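Side-chain contacts in folylpolyglutamate synthase (FolC) (Helicobacter pylori, PDB 6K8C), which probably catalyses ATP-dependent addition of glutamate to dihydropteroate and to tetrahydrofolates, yielding dihydrofolate and folylpolyglutamates: residues A[236-241]-A[283-288]; A[295-300]-A[324-329]; A[313-318]-A[378-383]. All coordinates share one frame; numbering follows the deposited sequence.

All three contacts involve the glutamate ligase domain and its six-stranded mixed sheet. Contact 1 is partly buried and ties a loop of the Mur ligase middle domain to strand 282-285 through a charged pair. Contact 2, nearer the surface and likewise partly buried, joins helices 290-303 and 320-327 by a lysine bonded to a backbone carbonyl and a leucine packed beside it. Contact 3 is buried, setting the loop after strand 308-312 against the start of helix 379-390 with apolar touches and a water. Contacts 1 and 2 meet where Asp285 packs on Leu296, and contacts 1 and 3 where His288 packs on Cys314; contacts 2 and 3 do not touch.

Contact 1: residues A[236-241]-A[283-288]; sequences LARFLA and LIDVGH
Between the Mur ligase middle domain and the glutamate ligase domain, Arg238 and Asp285 form a side-on, two-pronged salt bridge. Arg238 belongs to a type I beta turn, from Leu236 to Phe239, in the loop between helices 225-234 and 241-254. Asp285 lies on strand 282-285. Their side chains approach from opposite directions, and two nitrogens of the guanidinium take one carboxylate oxygen each. Arg238 NE gives the shorter and straighter bond, 2.7 Å to Asp285 OD2 with an N-H...O angle of 174°, and the oxygen lies near the guanidinium plane. The second bond, from Arg238 NH2 to Asp285 OD1 at 2.9 Å, is more bent, at 146°: Asp285 OD1 offers its syn lone pair but lies well out of the guanidinium plane. The two flat groups are turned 37° against each other, so the pairing is not coplanar. A bend at chi2 in an otherwise extended chain carries the guanidinium from the turn to the strand, while Arg238 CG rests 4.0 Å above the centre of one face of the Phe239 ring. Cys275 N gives Asp285 OD2 a second donor, and Leu296 packs against the carboxylate carbon. Arg238 NH1 makes a weak hydrogen bond to a bound citrate, which probably came from the crystallisation liquor but lies close to this junction. The bridge thus spans the two domains, as in Mur ligases, where ATP binds near this junction. The same Asp285 OD1 that takes Arg238 NH2 also accepts from Gly287 N at 2.7 Å, on its anti side, closing an Asx turn.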
# COMPACT_ATOMS: atom_id res chain seq x y z
N LEU A 236 17.06 -2.28 -5.79
CA LEU A 236 15.70 -2.26 -5.24
C LEU A 236 15.47 -3.38 -4.23
O LEU A 236 14.40 -4.00 -4.24
CB LEU A 236 14.68 -2.34 -6.37
CG LEU A 236 14.60 -1.17 -7.35
CD1 LEU A 236 13.75 -1.52 -8.56
CD2 LEU A 236 14.06 0.08 -6.66
N ALA A 237 16.43 -3.64 -3.34
CA ALA A 237 16.21 -4.64 -2.29
C ALA A 237 15.07 -4.27 -1.36
O ALA A 237 14.59 -5.13 -0.61
CB ALA A 237 17.49 -4.84 -1.47
N ARG A 238 14.62 -3.01 -1.40
CA ARG A 238 13.49 -2.60 -0.57
C ARG A 238 12.23 -3.39 -0.89
O ARG A 238 11.38 -3.59 -0.01
CB ARG A 238 13.24 -1.10 -0.75
CG ARG A 238 12.01 -0.56 -0.03
CD ARG A 238 12.15 -0.77 1.46
NE ARG A 238 10.98 -0.32 2.22
CZ ARG A 238 9.83 -0.99 2.30
NH1 ARG A 238 9.67 -2.13 1.64
NH2 ARG A 238 8.85 -0.51 3.04
N PHE A 239 12.10 -3.88 -2.12
CA PHE A 239 10.89 -4.57 -2.56
C PHE A 239 11.19 -6.04 -2.83
O PHE A 239 12.19 -6.36 -3.49
CB PHE A 239 10.32 -3.89 -3.80
CG PHE A 239 10.10 -2.42 -3.64
CD1 PHE A 239 9.06 -1.94 -2.87
CD2 PHE A 239 10.96 -1.51 -4.24
CE1 PHE A 239 8.85 -0.58 -2.71
CE2 PHE A 239 10.76 -0.14 -4.08
CZ PHE A 239 9.71 0.32 -3.32
N LEU A 240 10.33 -6.91 -2.33
CA LEU A 240 10.47 -8.35 -2.56
C LEU A 240 10.40 -8.65 -4.05
O LEU A 240 9.49 -8.19 -4.75
CB LEU A 240 9.38 -9.12 -1.83
CG LEU A 240 9.61 -9.49 -0.36
CD1 LEU A 240 8.34 -10.10 0.22
CD2 LEU A 240 10.78 -10.45 -0.23
N ALA A 241 11.37 -9.43 -4.54
CA ALA A 241 11.38 -9.80 -5.95
C ALA A 241 10.09 -10.51 -6.35
O ALA A 241 9.59 -10.33 -7.46
CB ALA A 241 12.60 -10.66 -6.26
N LEU A 283 15.49 10.06 6.79
CA LEU A 283 15.01 8.99 5.93
C LEU A 283 13.72 8.45 6.54
O LEU A 283 13.64 8.24 7.75
CB LEU A 283 16.08 7.90 5.81
CG LEU A 283 15.86 6.68 4.91
CD1 LEU A 283 15.84 7.08 3.44
CD2 LEU A 283 16.96 5.66 5.18
N ILE A 284 12.71 8.22 5.69
CA ILE A 284 11.38 7.81 6.14
C ILE A 284 10.98 6.54 5.41
O ILE A 284 11.16 6.43 4.19
CB ILE A 284 10.34 8.92 5.92
CG1 ILE A 284 10.57 10.08 6.88
CG2 ILE A 284 8.93 8.38 6.09
CD1 ILE A 284 9.37 11.01 7.01
N ASP A 285 10.41 5.59 6.14
CA ASP A 285 9.94 4.35 5.53
C ASP A 285 8.78 3.80 6.35
O ASP A 285 8.89 3.68 7.58
CB ASP A 285 11.07 3.32 5.42
CG ASP A 285 10.69 2.14 4.54
OD1 ASP A 285 9.92 1.28 5.02
OD2 ASP A 285 11.15 2.09 3.39
N VAL A 286 7.69 3.45 5.67
CA VAL A 286 6.48 2.99 6.34
C VAL A 286 6.49 1.49 6.62
O VAL A 286 5.50 0.96 7.13
CB VAL A 286 5.23 3.32 5.51
CG1 VAL A 286 5.07 4.83 5.38
CG2 VAL A 286 5.31 2.66 4.13
N GLY A 287 7.58 0.79 6.32
CA GLY A 287 7.60 -0.65 6.47
C GLY A 287 7.81 -1.11 7.90
O GLY A 287 8.06 -0.33 8.82
N HIS A 288 7.67 -2.43 8.09
CA HIS A 288 8.11 -3.08 9.33
C HIS A 288 8.24 -4.57 9.01
O HIS A 288 7.29 -5.34 9.17
CB HIS A 288 7.18 -2.85 10.50
CG HIS A 288 7.78 -3.24 11.81
ND1 HIS A 288 7.95 -4.56 12.19
CD2 HIS A 288 8.30 -2.50 12.82
CE1 HIS A 288 8.53 -4.60 13.38
NE2 HIS A 288 8.75 -3.37 13.78

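Contact 2: residues A[295-300]-A[324-329]; sequences ALKEEI and LEILKP
Lys297 reaches from helix 290-303 to the end of helix 320-327, two neighbouring helices packed beside the sheet of the glutamate ligase domain. They come near each other at Lys297 and Leu327, whose CA atoms are 5.9 Å apart. On the inner, apolar side the methyl CD2 of Leu327 lies against the start of the lysine, 4.2 Å from Lys297 N, an ordinary van der Waals touch. Leu327 also packs on Tyr376 of strand 373-376, as does Leu296 of the other helix.

The tightest approach is polar. The lysine chain runs across Ile326 at about a right angle, leaving its helix extended and bending at chi3 (73°), which brings Lys297 NZ to 2.8 Å from Ile326 O. The ammonium approaches in the carbonyl plane, on a lone pair, with a C=O...N angle of 140°. Beyond this bond the contact loosens toward solvent, where the exposed Pro329 places its CG 4.0 Å from Lys297 NZ. A positive charge placed on a carbonyl near the C-terminal end of helix 320-327 would probably be favoured by the helix dipole, so the bond should link the two helices electrostatically as well as by packing.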
# COMPACT_ATOMS: atom_id res chain seq x y z
N ALA A 295 17.08 -3.80 3.90
CA ALA A 295 17.28 -2.85 2.81
C ALA A 295 17.55 -1.45 3.34
O ALA A 295 18.34 -0.70 2.75
CB ALA A 295 16.06 -2.85 1.89
N LEU A 296 16.90 -1.07 4.44
CA LEU A 296 17.14 0.26 4.98
C LEU A 296 18.51 0.35 5.63
O LEU A 296 19.18 1.39 5.55
CB LEU A 296 16.04 0.62 5.98
CG LEU A 296 14.73 0.95 5.27
CD1 LEU A 296 13.56 0.69 6.18
CD2 LEU A 296 14.73 2.40 4.80
N LYS A 297 18.96 -0.73 6.28
CA LYS A 297 20.32 -0.77 6.79
C LYS A 297 21.32 -0.49 5.66
O LYS A 297 22.24 0.31 5.81
CB LYS A 297 20.60 -2.12 7.44
CG LYS A 297 22.08 -2.37 7.72
CD LYS A 297 22.28 -3.37 8.87
CE LYS A 297 21.95 -4.80 8.45
NZ LYS A 297 22.23 -5.79 9.55
N GLU A 298 21.12 -1.15 4.52
CA GLU A 298 22.02 -0.95 3.38
C GLU A 298 21.92 0.48 2.86
O GLU A 298 22.93 1.08 2.49
CB GLU A 298 21.70 -1.95 2.27
CG GLU A 298 22.18 -3.37 2.54
CD GLU A 298 23.51 -3.42 3.26
OE1 GLU A 298 23.56 -3.97 4.39
OE2 GLU A 298 24.50 -2.90 2.71
N GLU A 299 20.71 1.04 2.82
CA GLU A 299 20.55 2.41 2.35
C GLU A 299 21.11 3.41 3.36
O GLU A 299 21.62 4.46 2.96
CB GLU A 299 19.08 2.70 2.07
CG GLU A 299 18.68 2.34 0.65
CD GLU A 299 18.92 3.46 -0.33
OE1 GLU A 299 19.94 3.41 -1.05
OE2 GLU A 299 18.10 4.40 -0.39
N ILE A 300 21.03 3.10 4.65
CA ILE A 300 21.67 3.95 5.65
C ILE A 300 23.18 3.97 5.44
O ILE A 300 23.82 5.02 5.54
CB ILE A 300 21.30 3.48 7.07
CG1 ILE A 300 19.85 3.86 7.41
CG2 ILE A 300 22.25 4.08 8.09
CD1 ILE A 300 19.34 3.18 8.67
N LEU A 324 14.69 -4.74 14.98
CA LEU A 324 15.67 -3.91 15.68
C LEU A 324 17.04 -4.57 15.72
O LEU A 324 18.07 -3.88 15.68
CB LEU A 324 15.17 -3.60 17.09
CG LEU A 324 13.89 -2.76 17.12
CD1 LEU A 324 13.23 -2.82 18.49
CD2 LEU A 324 14.20 -1.32 16.73
N GLU A 325 17.08 -5.90 15.82
CA GLU A 325 18.37 -6.59 15.77
C GLU A 325 19.04 -6.40 14.42
O GLU A 325 20.26 -6.22 14.34
CB GLU A 325 18.18 -8.08 16.08
CG GLU A 325 19.48 -8.85 16.18
CD GLU A 325 19.26 -10.34 16.33
OE1 GLU A 325 18.67 -10.96 15.42
OE2 GLU A 325 19.69 -10.90 17.37
N ILE A 326 18.26 -6.43 13.34
CA ILE A 326 18.81 -6.21 12.01
C ILE A 326 19.35 -4.79 11.87
O ILE A 326 20.42 -4.56 11.29
CB ILE A 326 17.75 -6.53 10.94
CG1 ILE A 326 17.55 -8.05 10.82
CG2 ILE A 326 18.11 -5.91 9.59
CD1 ILE A 326 16.20 -8.45 10.25
N LEU A 327 18.63 -3.81 12.43
CA LEU A 327 19.03 -2.42 12.27
C LEU A 327 20.14 -2.02 13.23
O LEU A 327 20.90 -1.09 12.92
CB LEU A 327 17.83 -1.49 12.46
CG LEU A 327 16.79 -1.55 11.34
CD1 LEU A 327 15.47 -0.91 11.77
CD2 LEU A 327 17.35 -0.86 10.11
N LYS A 328 20.27 -2.70 14.37
CA LYS A 328 21.23 -2.30 15.39
C LYS A 328 22.63 -1.97 14.88
O LYS A 328 23.21 -0.99 15.36
CB LYS A 328 21.32 -3.38 16.48
CG LYS A 328 22.27 -2.99 17.60
CD LYS A 328 22.38 -4.06 18.67
CE LYS A 328 23.44 -3.67 19.69
NZ LYS A 328 23.67 -4.77 20.67
N PRO A 329 23.22 -2.73 13.94
CA PRO A 329 24.59 -2.39 13.50
C PRO A 329 24.75 -0.98 12.95
O PRO A 329 25.89 -0.49 12.91
CB PRO A 329 24.88 -3.45 12.43
CG PRO A 329 24.08 -4.62 12.86
CD PRO A 329 22.80 -4.04 13.41

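Contact 3: residues A[313-318]-A[378-383]; sequences NCYQDK and SFLVAN
Tyr315 and Leu380 cross obliquely where the loop after strand 308-312 lies against the first turn of helix 379-390. The tyrosine ring reaches toward the helix with its hydroxyl leading: Tyr315 OH lies 3.4 Å from Leu380 CB, and Leu380 CD2 comes within 4.1 Å of Tyr315 CE1. Tyr315 CE2 rests 3.8 Å from Ser378 CB. Both residues lie obliquely to the same side of the ring, Leu380 CD2 nearer CE1 and Ser378 CB nearer CE2, so the tyrosine leans on the residue that caps the helix and on one in its first turn.

Deeper in, Val381 turns a single methyl to the loop. Its CG2, anti to the carbonyl carbon, meets Asn313 CB at 3.7 Å and Asn313 O at 3.5 Å. The amide of Asn313 leads away from the helix, its ND2 bonding to Leu337 O, while its OD1 accepts from Cys314 N.

Ser378 is the N-cap. With chi1 at 49°, its OG lies between the backbone N and the carbonyl carbon and turns back to accept from Val381 N at 2.9 Å. Leu380 N, another amide of the first turn, donates to a water 3.3 Å away, and the same water, lying in the plane of the tyrosine ring, is 2.9 Å from Tyr315 OH. The serine thus satisfies Val381 N and the water, at a longer distance, Leu380 N; the helix dipole would probably polarise that water. The buried Asn313 O, by contrast, faces a methyl and has no hydrogen-bonding partner in the model, a likely polar cost of packing the loop against Val381.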
# COMPACT_ATOMS: atom_id res chain seq x y z
N ASN A 313 8.30 3.11 16.25
CA ASN A 313 7.32 2.37 17.04
C ASN A 313 6.77 1.28 16.14
O ASN A 313 7.04 1.26 14.93
CB ASN A 313 6.20 3.28 17.57
CG ASN A 313 5.73 2.87 18.96
OD1 ASN A 313 5.87 1.71 19.36
ND2 ASN A 313 5.15 3.81 19.69
N CYS A 314 6.00 0.36 16.71
CA CYS A 314 5.46 -0.72 15.90
C CYS A 314 4.18 -1.27 16.53
O CYS A 314 3.88 -1.01 17.69
CB CYS A 314 6.48 -1.84 15.70
SG CYS A 314 6.72 -2.88 17.14
N TYR A 315 3.44 -2.02 15.72
CA TYR A 315 2.22 -2.67 16.18
C TYR A 315 2.57 -3.92 16.98
O TYR A 315 3.70 -4.41 16.95
CB TYR A 315 1.32 -3.01 14.99
CG TYR A 315 0.70 -1.79 14.33
CD1 TYR A 315 -0.10 -0.92 15.06
CD2 TYR A 315 0.93 -1.51 12.99
CE1 TYR A 315 -0.66 0.20 14.47
CE2 TYR A 315 0.37 -0.39 12.39
CZ TYR A 315 -0.42 0.46 13.13
OH TYR A 315 -0.98 1.57 12.54
N GLN A 316 1.58 -4.43 17.72
CA GLN A 316 1.81 -5.54 18.64
C GLN A 316 2.02 -6.87 17.92
O GLN A 316 2.57 -7.80 18.52
CB GLN A 316 0.63 -5.65 19.60
CG GLN A 316 0.85 -4.98 20.93
CD GLN A 316 1.56 -5.88 21.91
OE1 GLN A 316 0.97 -6.82 22.45
NE2 GLN A 316 2.85 -5.62 22.13
N ASP A 317 1.62 -6.97 16.66
CA ASP A 317 1.66 -8.22 15.92
C ASP A 317 2.97 -8.43 15.18
O ASP A 317 3.13 -9.47 14.53
CB ASP A 317 0.50 -8.27 14.92
CG ASP A 317 0.28 -6.93 14.22
OD1 ASP A 317 0.02 -5.92 14.91
OD2 ASP A 317 0.36 -6.90 12.97
N LYS A 318 3.90 -7.49 15.24
CA LYS A 318 5.11 -7.54 14.44
C LYS A 318 6.31 -8.01 15.27
O LYS A 318 6.33 -7.89 16.50
CB LYS A 318 5.40 -6.17 13.83
CG LYS A 318 4.32 -5.69 12.87
CD LYS A 318 4.43 -6.37 11.52
CE LYS A 318 3.07 -6.53 10.85
NZ LYS A 318 2.26 -7.62 11.47
N SER A 378 5.64 1.96 10.43
CA SER A 378 4.26 1.85 9.95
C SER A 378 3.93 3.12 9.19
O SER A 378 4.67 4.10 9.23
CB SER A 378 3.27 1.67 11.10
OG SER A 378 3.48 2.63 12.13
N PHE A 379 2.80 3.07 8.47
CA PHE A 379 2.22 4.30 7.94
C PHE A 379 1.93 5.26 9.08
O PHE A 379 2.15 6.47 8.97
CB PHE A 379 0.93 4.00 7.17
CG PHE A 379 1.15 3.64 5.72
CD1 PHE A 379 1.46 2.34 5.36
CD2 PHE A 379 1.02 4.60 4.72
CE1 PHE A 379 1.64 2.00 4.03
CE2 PHE A 379 1.20 4.26 3.38
CZ PHE A 379 1.52 2.95 3.05
N LEU A 380 1.47 4.73 10.21
CA LEU A 380 1.11 5.56 11.35
C LEU A 380 2.32 6.29 11.91
O LEU A 380 2.28 7.50 12.16
CB LEU A 380 0.44 4.71 12.43
CG LEU A 380 0.28 5.31 13.83
CD1 LEU A 380 -0.60 6.55 13.80
CD2 LEU A 380 -0.28 4.28 14.80
N VAL A 381 3.42 5.56 12.11
CA VAL A 381 4.63 6.17 12.65
C VAL A 381 5.13 7.28 11.74
O VAL A 381 5.49 8.37 12.20
CB VAL A 381 5.72 5.10 12.88
CG1 VAL A 381 7.09 5.75 12.98
CG2 VAL A 381 5.42 4.30 14.13
N ALA A 382 5.14 7.04 10.43
CA ALA A 382 5.66 8.03 9.50
C ALA A 382 4.74 9.24 9.41
O ALA A 382 5.21 10.38 9.39
CB ALA A 382 5.86 7.41 8.11
N ASN A 383 3.43 9.01 9.36
CA ASN A 383 2.50 10.13 9.24
C ASN A 383 2.44 10.94 10.53
O ASN A 383 2.35 12.18 10.48
CB ASN A 383 1.11 9.62 8.86
CG ASN A 383 0.06 10.71 8.89
OD1 ASN A 383 -0.67 10.86 9.86
ND2 ASN A 383 -0.01 11.49 7.81
O HOH W 1 -0.15 1.93 9.82